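Inorganic pyrophosphatase (Coxiella burnetii, PDB 3TR4) probably catalyses the magnesium-dependent hydrolysis of inorganic pyrophosphate to two phosphate ions, working as a homohexamer. Local coordinates at residues V30-D35 and G39-D44; A65-P70 and G102-V107. All coordinates share one frame; numbering follows the deposited sequence.

How the contacts relate
Contact 1 comes first along the chain, and contact 2 follows it; both belong to the pyrophosphatase fold. Contact 1 pairs strands 30-35 and 40-46 as a separate two-stranded hairpin. Contact 2 joins the loop between strands 56-59 and 72-75 to the approach and start of strand 106-111; these three strands belong to the six-stranded mixed sheet. The centres are about 17 Å apart and the nearest atoms about 5 Å, without touching. They nevertheless face a common region: the side chain of E33 in contact 1 lies about 7 Å from the manganese of contact 2, and K31 is a predicted substrate-binding residue, consistent with the hairpin flanking the metal site.

Contact 1. Residues V30-D35 and G39-D44; sequences VKYEYD and GFLTVD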
ATOM      1  N   VAL B  30       4.470   9.817  -9.699  1.00 24.15           N
ATOM      2  CA  VAL B  30       5.812   9.996 -10.234  1.00 31.11           C
ATOM      3  C   VAL B  30       5.857   9.287 -11.571  1.00 32.06           C
ATOM      4  O   VAL B  30       5.437   8.138 -11.676  1.00 33.20           O
ATOM      5  CB  VAL B  30       6.896   9.351  -9.358  1.00 36.41           C
ATOM      6  CG1 VAL B  30       8.280   9.762  -9.860  1.00 34.08           C
ATOM      7  CG2 VAL B  30       6.726   9.737  -7.918  1.00 43.98           C
ATOM      8  N   LYS B  31       6.370   9.964 -12.588  1.00 32.96           N
ATOM      9  CA  LYS B  31       6.548   9.336 -13.888  1.00 34.09           C
ATOM     10  C   LYS B  31       8.025   9.058 -14.120  1.00 33.13           C
ATOM     11  O   LYS B  31       8.860   9.948 -13.982  1.00 29.58           O
ATOM     12  CB  LYS B  31       5.992  10.221 -15.004  1.00 37.73           C
ATOM     13  CG  LYS B  31       6.268   9.686 -16.400  1.00 46.54           C
ATOM     14  CD  LYS B  31       5.690  10.594 -17.475  1.00 57.84           C
ATOM     15  CE  LYS B  31       5.755   9.929 -18.844  1.00 61.37           C
ATOM     16  NZ  LYS B  31       7.102   9.356 -19.122  1.00 60.98           N
ATOM     17  N   TYR B  32       8.342   7.816 -14.465  1.00 27.37           N
ATOM     18  CA  TYR B  32       9.722   7.421 -14.700  1.00 27.98           C
ATOM     19  C   TYR B  32      10.011   7.311 -16.190  1.00 27.89           C
ATOM     20  O   TYR B  32       9.103   7.121 -16.994  1.00 33.06           O
ATOM     21  CB  TYR B  32      10.017   6.080 -14.022  1.00 22.55           C
ATOM     22  CG  TYR B  32       9.860   6.093 -12.516  1.00 26.04           C
ATOM     23  CD1 TYR B  32      10.730   6.818 -11.715  1.00 27.24           C
ATOM     24  CD2 TYR B  32       8.851   5.372 -11.899  1.00 28.05           C
ATOM     25  CE1 TYR B  32      10.594   6.832 -10.338  1.00 21.94           C
ATOM     26  CE2 TYR B  32       8.705   5.376 -10.521  1.00 27.12           C
ATOM     27  CZ  TYR B  32       9.582   6.105  -9.747  1.00 23.80           C
ATOM     28  OH  TYR B  32       9.439   6.115  -8.383  1.00 23.19           O
ATOM     29  N   GLU B  33      11.285   7.430 -16.543  1.00 30.10           N
ATOM     30  CA  GLU B  33      11.753   7.183 -17.899  1.00 35.53           C
ATOM     31  C   GLU B  33      13.018   6.349 -17.810  1.00 33.50           C
ATOM     32  O   GLU B  33      13.869   6.604 -16.960  1.00 33.90           O
ATOM     33  CB  GLU B  33      12.064   8.496 -18.616  1.00 44.98           C
ATOM     34  CG  GLU B  33      10.900   9.094 -19.390  1.00 61.08           C
ATOM     35  CD  GLU B  33      11.307  10.318 -20.194  1.00 72.28           C
ATOM     36  OE1 GLU B  33      12.246  11.024 -19.769  1.00 72.82           O
ATOM     37  OE2 GLU B  33      10.693  10.569 -21.254  1.00 78.27           O
ATOM     38  N   TYR B  34      13.154   5.352 -18.675  1.00 29.02           N
ATOM     39  CA  TYR B  34      14.377   4.562 -18.670  1.00 28.02           C
ATOM     40  C   TYR B  34      15.462   5.239 -19.499  1.00 35.51           C
ATOM     41  O   TYR B  34      15.239   5.618 -20.649  1.00 38.05           O
ATOM     42  CB  TYR B  34      14.135   3.132 -19.162  1.00 30.46           C
ATOM     43  CG  TYR B  34      15.376   2.280 -19.052  1.00 33.71           C
ATOM     44  CD1 TYR B  34      15.744   1.709 -17.840  1.00 33.52           C
ATOM     45  CD2 TYR B  34      16.201   2.075 -20.151  1.00 40.84           C
ATOM     46  CE1 TYR B  34      16.891   0.945 -17.729  1.00 40.38           C
ATOM     47  CE2 TYR B  34      17.348   1.313 -20.049  1.00 44.78           C
ATOM     48  CZ  TYR B  34      17.687   0.750 -18.836  1.00 47.46           C
ATOM     49  OH  TYR B  34      18.829  -0.012 -18.733  1.00 53.37           O
ATOM     50  N   ASP B  35      16.636   5.394 -18.902  1.00 32.39           N
ATOM     51  CA  ASP B  35      17.759   6.028 -19.575  1.00 42.54           C
ATOM     52  C   ASP B  35      18.738   4.965 -20.053  1.00 41.98           C
ATOM     53  O   ASP B  35      19.498   4.407 -19.263  1.00 44.21           O
ATOM     54  CB  ASP B  35      18.454   7.019 -18.634  1.00 45.02           C
ATOM     55  CG  ASP B  35      19.379   7.970 -19.367  1.00 54.58           C
ATOM     56  OD1 ASP B  35      19.993   7.549 -20.369  1.00 57.53           O
ATOM     57  OD2 ASP B  35      19.490   9.141 -18.940  1.00 53.73           O
ATOM     58  N   GLY B  39      21.815   3.622 -18.105  1.00 35.56           N
ATOM     59  CA  GLY B  39      21.409   2.310 -17.635  1.00 38.71           C
ATOM     60  C   GLY B  39      20.631   2.417 -16.340  1.00 39.56           C
ATOM     61  O   GLY B  39      20.720   1.551 -15.471  1.00 40.92           O
ATOM     62  N   PHE B  40      19.865   3.495 -16.212  1.00 37.76           N
ATOM     63  CA  PHE B  40      19.093   3.760 -15.005  1.00 33.48           C
ATOM     64  C   PHE B  40      17.665   4.134 -15.345  1.00 29.96           C
ATOM     65  O   PHE B  40      17.411   4.821 -16.332  1.00 29.11           O
ATOM     66  CB  PHE B  40      19.713   4.923 -14.224  1.00 31.44           C
ATOM     67  CG  PHE B  40      20.747   4.508 -13.224  1.00 29.25           C
ATOM     68  CD1 PHE B  40      22.085   4.444 -13.575  1.00 33.95           C
ATOM     69  CD2 PHE B  40      20.382   4.192 -11.925  1.00 30.77           C
ATOM     70  CE1 PHE B  40      23.038   4.066 -12.653  1.00 39.15           C
ATOM     71  CE2 PHE B  40      21.329   3.814 -10.999  1.00 38.38           C
ATOM     72  CZ  PHE B  40      22.662   3.752 -11.364  1.00 41.65           C
ATOM     73  N   LEU B  41      16.729   3.686 -14.519  1.00 25.88           N
ATOM     74  CA  LEU B  41      15.400   4.262 -14.532  1.00 26.72           C
ATOM     75  C   LEU B  41      15.575   5.646 -13.919  1.00 30.94           C
ATOM     76  O   LEU B  41      16.302   5.805 -12.938  1.00 30.19           O
ATOM     77  CB  LEU B  41      14.447   3.413 -13.694  1.00 31.11           C
ATOM     78  CG  LEU B  41      12.939   3.608 -13.861  1.00 32.81           C
ATOM     79  CD1 LEU B  41      12.496   3.255 -15.272  1.00 25.45           C
ATOM     80  CD2 LEU B  41      12.199   2.758 -12.843  1.00 28.52           C
ATOM     81  N   THR B  42      14.942   6.651 -14.511  1.00 27.93           N
ATOM     82  CA  THR B  42      15.103   8.026 -14.055  1.00 28.93           C
ATOM     83  C   THR B  42      13.751   8.657 -13.777  1.00 29.60           C
ATOM     84  O   THR B  42      12.728   8.202 -14.288  1.00 28.07           O
ATOM     85  CB  THR B  42      15.817   8.892 -15.109  1.00 37.54           C
ATOM     86  OG1 THR B  42      15.014   8.956 -16.294  1.00 39.74           O
ATOM     87  CG2 THR B  42      17.186   8.312 -15.454  1.00 36.99           C
ATOM     88  N   VAL B  43      13.745   9.705 -12.963  1.00 25.36           N
ATOM     89  CA  VAL B  43      12.526  10.466 -12.746  1.00 26.72           C
ATOM     90  C   VAL B  43      12.327  11.419 -13.916  1.00 30.10           C
ATOM     91  O   VAL B  43      13.219  12.204 -14.247  1.00 29.15           O
ATOM     92  CB  VAL B  43      12.571  11.264 -11.429  1.00 33.14           C
ATOM     93  CG1 VAL B  43      11.463  12.308 -11.399  1.00 33.24           C
ATOM     94  CG2 VAL B  43      12.460  10.322 -10.239  1.00 29.95           C
ATOM     95  N   ASP B  44      11.170  11.322 -14.563  1.00 31.90           N
ATOM     96  CA  ASP B  44      10.799  12.265 -15.612  1.00 34.91           C
ATOM     97  C   ASP B  44      10.148  13.485 -14.971  1.00 34.10           C
ATOM     98  O   ASP B  44      10.701  14.585 -15.006  1.00 31.59           O
ATOM     99  CB  ASP B  44       9.853  11.616 -16.625  1.00 47.32           C
ATOM    100  CG  ASP B  44       9.418  12.577 -17.721  1.00 54.55           C
ATOM    101  OD1 ASP B  44      10.062  13.635 -17.880  1.00 54.16           O
ATOM    102  OD2 ASP B  44       8.435  12.269 -18.428  1.00 55.19           O
TER
HETATM  103  O   HOH W   1      14.484  11.619 -18.080  1.00 56.35           O
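E33 and T42 form an antiparallel hydrogen-bonded pair in a beta hairpin, and E33 O is gripped twice by one residue. T42 N donates to E33 O over 2.7 Å (N-H...O 153°), and T42 OG1 reaches the same oxygen at 2.7 Å from the opposite face of its plane. The T42 torsion (chi1 63°) sets OG1 between the backbone N and the carbonyl carbon, directed at the neighbouring strand. The E33 side chain can be traced outward along this surface. Its CB passes OG1 of T42 at 3.8 Å, CG lies against CB of D44, and CD is 3.8 Å from D44 CG. The two carboxylates end up stacked, their planes 10° apart, with E33 OE1 and D44 OD1 3.9 Å from each other and E33 OE2 near D44 OD2. Such a pairing of like charges is probably eased by K31, whose NZ makes a weak salt bridge to D44 OD2 at 3.3 Å, and by a water that donates to E33 OE1. The same water bridges to T42 OG1. At the other end, G39 N and F40 N both bond to D35 O, a G1 beta bulge. Y34 N is held by E22 of strand 16-23, which K31 also touches through I23. Outward, L41 and V43 make backbone hydrogen bonds to a second subunit, whose Q82 N binds Y32 OH, joining the hairpin to the hexamer.

Contact 2. Residues A65-P70 and G102-V107; sequences AQDGDP and GEDSKV. With MN (manganese (II) ion), chain I.
D67 and D104 face each other beside the manganese ion, their OD1 atoms 3.3 Å apart. Both atoms are acceptors; no hydrogen bond joins them, and the shared manganese and its water probably allow them to stand so close. D104 OD1 coordinates the manganese at 2.5 Å. D67 OD1 stands 3.0 Å from the ion, too long to count as a coordination bond here, and probably accepts a hydrogen bond from water 3, itself a manganese ligand at 2.0 Å. The two carboxylate planes are turned 42° from each other. D67 takes chi1 67°, with CG between its backbone N and carbonyl carbon, and D69 N meets its OD2 at 3.2 Å from above the carboxylate plane: an Asx turn that helps fix the rotation of the group. D104 is steadied on its own side by K106, whose NZ makes a salt bridge to D104 OD2 (2.8 Å) and also donates to D104 O. Away from the metal the contact slackens. Q66 is poorly ordered and solvent-exposed, and its flat amide merely leans on the aliphatic part of E103, Q66 OE1 coming 3.6 Å from E103 CB. No hydrogen bond crosses directly; water 2 spans the backbones, donating to E103 O at 2.6 Å and accepting weakly from D67 N. D72, which also binds the manganese and accepts from K106 NZ, completes the aspartate set. This metal site of the PPase family combines the D-G-D-P-L-D signature, D67 to D72, with D104 from the approach to strand 106-111; magnesium is the predicted cofactor.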
ATOM      1  N   ALA B  65      10.150   6.722 -32.504  1.00 32.61           N
ATOM      2  CA  ALA B  65       8.923   7.382 -32.932  1.00 33.19           C
ATOM      3  C   ALA B  65       9.248   8.744 -33.543  1.00 41.16           C
ATOM      4  O   ALA B  65      10.405   9.158 -33.569  1.00 42.59           O
ATOM      5  CB  ALA B  65       7.965   7.533 -31.759  1.00 34.00           C
ATOM      6  N   GLN B  66       8.227   9.441 -34.032  1.00 53.05           N
ATOM      7  CA  GLN B  66       8.434  10.728 -34.688  1.00 63.89           C
ATOM      8  C   GLN B  66       8.941  11.797 -33.724  1.00 65.43           C
ATOM      9  O   GLN B  66       9.562  12.774 -34.141  1.00 65.15           O
ATOM     10  CB  GLN B  66       7.146  11.204 -35.363  1.00 70.91           C
ATOM     11  CG  GLN B  66       6.604  10.242 -36.407  1.00 80.62           C
ATOM     12  CD  GLN B  66       5.392  10.793 -37.133  1.00 90.00           C
ATOM     13  OE1 GLN B  66       5.201  12.006 -37.219  1.00 93.04           O
ATOM     14  NE2 GLN B  66       4.562   9.899 -37.657  1.00 93.36           N
ATOM     15  N   ASP B  67       8.680  11.606 -32.435  1.00 63.11           N
ATOM     16  CA  ASP B  67       9.042  12.597 -31.428  1.00 57.39           C
ATOM     17  C   ASP B  67      10.467  12.412 -30.905  1.00 58.73           C
ATOM     18  O   ASP B  67      10.896  13.120 -29.993  1.00 57.45           O
ATOM     19  CB  ASP B  67       8.039  12.579 -30.271  1.00 57.22           C
ATOM     20  CG  ASP B  67       8.095  11.292 -29.469  1.00 58.59           C
ATOM     21  OD1 ASP B  67       7.647  11.300 -28.302  1.00 53.43           O
ATOM     22  OD2 ASP B  67       8.593  10.275 -30.002  1.00 59.55           O
ATOM     23  N   GLY B  68      11.191  11.457 -31.481  1.00 54.59           N
ATOM     24  CA  GLY B  68      12.579  11.235 -31.116  1.00 50.51           C
ATOM     25  C   GLY B  68      12.771  10.238 -29.992  1.00 50.58           C
ATOM     26  O   GLY B  68      13.893   9.821 -29.711  1.00 51.15           O
ATOM     27  N   ASP B  69      11.677   9.859 -29.341  1.00 48.36           N
ATOM     28  CA  ASP B  69      11.721   8.838 -28.301  1.00 45.53           C
ATOM     29  C   ASP B  69      11.270   7.499 -28.879  1.00 35.27           C
ATOM     30  O   ASP B  69      10.638   7.460 -29.933  1.00 37.55           O
ATOM     31  CB  ASP B  69      10.815   9.223 -27.127  1.00 55.78           C
ATOM     32  CG  ASP B  69      11.264  10.492 -26.430  1.00 65.68           C
ATOM     33  OD1 ASP B  69      12.464  10.827 -26.512  1.00 67.32           O
ATOM     34  OD2 ASP B  69      10.413  11.150 -25.792  1.00 69.69           O
ATOM     35  N   PRO B  70      11.600   6.394 -28.194  1.00 36.58           N
ATOM     36  CA  PRO B  70      11.118   5.075 -28.624  1.00 34.10           C
ATOM     37  C   PRO B  70       9.594   5.018 -28.660  1.00 29.14           C
ATOM     38  O   PRO B  70       8.929   5.839 -28.027  1.00 31.50           O
ATOM     39  CB  PRO B  70      11.643   4.138 -27.535  1.00 26.62           C
ATOM     40  CG  PRO B  70      12.817   4.844 -26.954  1.00 33.01           C
ATOM     41  CD  PRO B  70      12.491   6.306 -27.023  1.00 39.53           C
ATOM     42  N   GLY B 102       3.507  17.300 -31.743  1.00 38.10           N
ATOM     43  CA  GLY B 102       3.070  16.553 -32.909  1.00 36.27           C
ATOM     44  C   GLY B 102       2.569  15.161 -32.566  1.00 34.25           C
ATOM     45  O   GLY B 102       1.974  14.951 -31.510  1.00 34.14           O
ATOM     46  N   GLU B 103       2.815  14.211 -33.464  1.00 34.57           N
ATOM     47  CA  GLU B 103       2.367  12.830 -33.291  1.00 41.00           C
ATOM     48  C   GLU B 103       2.941  12.187 -32.032  1.00 41.78           C
ATOM     49  O   GLU B 103       4.116  12.364 -31.711  1.00 45.96           O
ATOM     50  CB  GLU B 103       2.756  12.000 -34.517  1.00 56.92           C
ATOM     51  CG  GLU B 103       2.465  10.512 -34.398  1.00 69.95           C
ATOM     52  CD  GLU B 103       1.003  10.179 -34.613  1.00 83.16           C
ATOM     53  OE1 GLU B 103       0.173  11.112 -34.623  1.00 90.97           O
ATOM     54  OE2 GLU B 103       0.684   8.983 -34.778  1.00 85.09           O
ATOM     55  N   ASP B 104       2.105  11.440 -31.319  1.00 32.88           N
ATOM     56  CA  ASP B 104       2.552  10.709 -30.138  1.00 34.03           C
ATOM     57  C   ASP B 104       1.588   9.567 -29.829  1.00 36.00           C
ATOM     58  O   ASP B 104       1.166   9.383 -28.685  1.00 33.16           O
ATOM     59  CB  ASP B 104       2.678  11.643 -28.932  1.00 39.92           C
ATOM     60  CG  ASP B 104       3.508  11.041 -27.812  1.00 45.60           C
ATOM     61  OD1 ASP B 104       4.482  10.315 -28.113  1.00 41.48           O
ATOM     62  OD2 ASP B 104       3.187  11.299 -26.631  1.00 49.22           O
ATOM     63  N   SER B 105       1.245   8.808 -30.864  1.00 32.75           N
ATOM     64  CA  SER B 105       0.351   7.665 -30.718  1.00 38.70           C
ATOM     65  C   SER B 105       0.953   6.601 -29.812  1.00 37.69           C
ATOM     66  O   SER B 105       2.153   6.605 -29.535  1.00 36.10           O
ATOM     67  CB  SER B 105       0.014   7.068 -32.081  1.00 38.52           C
ATOM     68  OG  SER B 105      -0.832   7.939 -32.810  1.00 49.69           O
ATOM     69  N   LYS B 106       0.109   5.685 -29.353  1.00 32.66           N
ATOM     70  CA  LYS B 106       0.546   4.664 -28.421  1.00 23.64           C
ATOM     71  C   LYS B 106      -0.098   3.317 -28.740  1.00 27.39           C
ATOM     72  O   LYS B 106      -1.321   3.207 -28.850  1.00 25.04           O
ATOM     73  CB  LYS B 106       0.225   5.099 -26.992  1.00 28.84           C
ATOM     74  CG  LYS B 106       0.975   6.366 -26.569  1.00 36.18           C
ATOM     75  CD  LYS B 106       0.315   7.055 -25.393  1.00 34.65           C
ATOM     76  CE  LYS B 106       1.160   8.224 -24.901  1.00 37.64           C
ATOM     77  NZ  LYS B 106       1.655   9.082 -26.011  1.00 36.75           N
ATOM     78  N   VAL B 107       0.736   2.299 -28.902  1.00 26.91           N
ATOM     79  CA  VAL B 107       0.247   0.948 -29.139  1.00 23.74           C
ATOM     80  C   VAL B 107      -0.397   0.394 -27.874  1.00 23.61           C
ATOM     81  O   VAL B 107       0.117   0.583 -26.773  1.00 28.85           O
ATOM     82  CB  VAL B 107       1.385   0.013 -29.597  1.00 26.16           C
ATOM     83  CG1 VAL B 107       0.936  -1.438 -29.564  1.00 26.25           C
ATOM     84  CG2 VAL B 107       1.853   0.399 -30.993  1.00 26.24           C
TER
HETATM   85 MN    MN I 176       6.193   9.488 -26.446  0.93 55.37          MN
HETATM   86  O   HOH W   2       5.859  10.486 -31.602  1.00 43.35           O
HETATM   87  O   HOH W   3       7.168   8.644 -27.961  1.00 45.08           O
HETATM   88  O   HOH W   4       8.121   9.005 -24.944  0.90 37.25           O